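Local coordinates for cell surface protein (Faecalibacterium prausnitzii A2-165, PDB 4GT6) that is of unknown function but, through the BspA-type leucine-rich repeats of this N-terminal part of a longer extracellular protein, probably binds other proteins, at residues A24-Y29 against Y49-I54. Sequence-based numbering, arbitrary orientation. Where two conformers were deposited one is given.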
loop_
_atom_site.group_PDB
_atom_site.type_symbol
_atom_site.label_atom_id
_atom_site.label_comp_id
_atom_site.label_asym_id
_atom_site.label_seq_id
_atom_site.Cartn_x
_atom_site.Cartn_y
_atom_site.Cartn_z
ATOM N N ALA A 24 9.190 5.079 33.516
ATOM C CA ALA A 24 8.072 5.979 33.288
ATOM C C ALA A 24 7.703 6.008 31.822
ATOM O O ALA A 24 8.549 5.794 30.947
ATOM C CB ALA A 24 8.426 7.390 33.747
ATOM N N THR A 25 6.433 6.308 31.556
ATOM C CA THR A 25 5.918 6.534 30.208
ATOM C C THR A 25 5.487 7.972 30.126
ATOM O O THR A 25 4.671 8.383 30.957
ATOM C CB THR A 25 4.755 5.581 29.895
ATOM O OG1 THR A 25 5.247 4.236 29.893
ATOM C CG2 THR A 25 4.042 5.924 28.530
ATOM N N ILE A 26 5.997 8.730 29.135
ATOM C CA ILE A 26 5.541 10.123 28.887
ATOM C C ILE A 26 4.113 10.052 28.362
ATOM O O ILE A 26 3.871 9.342 27.392
ATOM C CB ILE A 26 6.462 10.860 27.871
ATOM C CG1 ILE A 26 7.929 10.981 28.363
ATOM C CG2 ILE A 26 5.861 12.238 27.462
ATOM C CD1 ILE A 26 8.144 11.594 29.702
ATOM N N THR A 27 3.173 10.792 28.965
ATOM C CA THR A 27 1.779 10.727 28.511
ATOM C C THR A 27 1.245 12.045 27.945
ATOM O O THR A 27 0.214 12.030 27.278
ATOM C CB THR A 27 0.868 10.255 29.658
ATOM O OG1 THR A 27 1.065 11.116 30.783
ATOM C CG2 THR A 27 1.113 8.784 30.036
ATOM N N LYS A 28 1.924 13.165 28.213
ATOM C CA LYS A 28 1.519 14.489 27.728
ATOM C C LYS A 28 2.725 15.409 27.647
ATOM O O LYS A 28 3.659 15.288 28.446
ATOM C CB LYS A 28 0.448 15.105 28.677
ATOM C CG LYS A 28 -0.262 16.362 28.140
ATOM C CD LYS A 28 -1.335 16.885 29.114
ATOM C CE LYS A 28 -2.250 17.870 28.425
ATOM N NZ LYS A 28 -3.458 18.175 29.237
ATOM N N TYR A 29 2.693 16.340 26.693
ATOM C CA TYR A 29 3.701 17.376 26.555
ATOM C C TYR A 29 2.940 18.701 26.563
ATOM O O TYR A 29 2.023 18.867 25.752
ATOM C CB TYR A 29 4.541 17.202 25.295
ATOM C CG TYR A 29 5.410 18.409 25.023
ATOM C CD1 TYR A 29 6.520 18.689 25.822
ATOM C CD2 TYR A 29 5.120 19.279 23.977
ATOM C CE1 TYR A 29 7.355 19.770 25.544
ATOM C CE2 TYR A 29 5.942 20.371 23.695
ATOM C CZ TYR A 29 7.065 20.600 24.471
ATOM O OH TYR A 29 7.888 21.649 24.172
ATOM N N TYR A 49 12.949 7.964 37.641
ATOM C CA TYR A 49 12.461 6.960 36.722
ATOM C C TYR A 49 13.051 7.157 35.359
ATOM O O TYR A 49 12.808 8.193 34.764
ATOM C CB TYR A 49 10.916 7.025 36.607
ATOM C CG TYR A 49 10.217 6.724 37.910
ATOM C CD1 TYR A 49 10.029 7.720 38.870
ATOM C CD2 TYR A 49 9.753 5.446 38.193
ATOM C CE1 TYR A 49 9.433 7.433 40.099
ATOM C CE2 TYR A 49 9.158 5.147 39.417
ATOM C CZ TYR A 49 8.970 6.156 40.356
ATOM O OH TYR A 49 8.385 5.864 41.562
ATOM N N PRO A 50 13.744 6.166 34.778
ATOM C CA PRO A 50 14.116 6.293 33.349
ATOM C C PRO A 50 12.854 6.291 32.485
ATOM O O PRO A 50 11.882 5.601 32.816
ATOM C CB PRO A 50 14.945 5.014 33.079
ATOM C CG PRO A 50 15.277 4.474 34.433
ATOM C CD PRO A 50 14.116 4.842 35.306
ATOM N N VAL A 51 12.848 7.056 31.381
ATOM C CA VAL A 51 11.695 7.095 30.469
ATOM C C VAL A 51 11.846 5.972 29.429
ATOM O O VAL A 51 12.712 6.048 28.557
ATOM C CB VAL A 51 11.566 8.497 29.828
ATOM C CG1 VAL A 51 10.508 8.516 28.724
ATOM C CG2 VAL A 51 11.254 9.547 30.902
ATOM N N SER A 52 10.989 4.946 29.512
ATOM C CA SER A 52 11.065 3.776 28.617
ATOM C C SER A 52 10.092 3.867 27.448
ATOM O O SER A 52 10.218 3.096 26.486
ATOM C CB SER A 52 10.785 2.487 29.398
ATOM O OG SER A 52 9.461 2.535 29.906
ATOM N N LYS A 53 9.122 4.798 27.512
ATOM C CA LYS A 53 8.123 4.855 26.453
ATOM C C LYS A 53 7.589 6.246 26.214
ATOM O O LYS A 53 7.380 7.018 27.157
ATOM C CB LYS A 53 6.940 3.900 26.813
ATOM C CG LYS A 53 5.756 3.946 25.827
ATOM C CD LYS A 53 4.677 2.912 26.182
ATOM C CE LYS A 53 3.498 2.955 25.214
ATOM N NZ LYS A 53 2.431 2.025 25.710
ATOM N N ILE A 54 7.369 6.559 24.927
ATOM C CA ILE A 54 6.635 7.768 24.517
ATOM C C ILE A 54 5.206 7.291 24.372
ATOM O O ILE A 54 4.926 6.460 23.509
ATOM C CB ILE A 54 7.198 8.381 23.225
ATOM C CG1 ILE A 54 8.675 8.834 23.446
ATOM C CG2 ILE A 54 6.285 9.571 22.781
ATOM C CD1 ILE A 54 9.420 9.069 22.144
#
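Strands A24-Y29 and Y49-I54 pair in parallel at the N-terminal end of the leucine-rich repeat solenoid; the axes of these short segments approach to 4.8 Å and diverge by 36°. Three backbone hydrogen bonds join them: A24 N to P50 O (2.8 Å), S52 N to A24 O (3.0 Å) and I26 N to K53 O (3.0 Å). The register slips by one residue between the A24-V51 and T25-K53 pairs, a beta bulge at S52, and K53 N is buried there without a hydrogen-bond partner. Past I26 the strands part, and T27 and K28 both face Q15 of strand 14-18 in a classic bulge on the opposite edge.

A24, I26, V51 and I54 share one face of the sheet. I26 and V51 cross at about a right angle, I26 CG1 lying 3.6 Å from V51 CG1; with CG1 anti to its own backbone N (chi1 172°), V51 sends this methyl to I26, while CG2 meets I26 CD1. A24 CB rests on Y49 CB at 3.8 Å, and V42 of strand 41-44 touches A24, Y49 and V51. On the other face T25 and K53 run side by side. The extended lysine chain passes along T25 CG2, its amine making a weak, long ion pair with E77, while T25 OG1, hydrogen-bonded to N19 ND2, sits 3.5 Å from K53 CB.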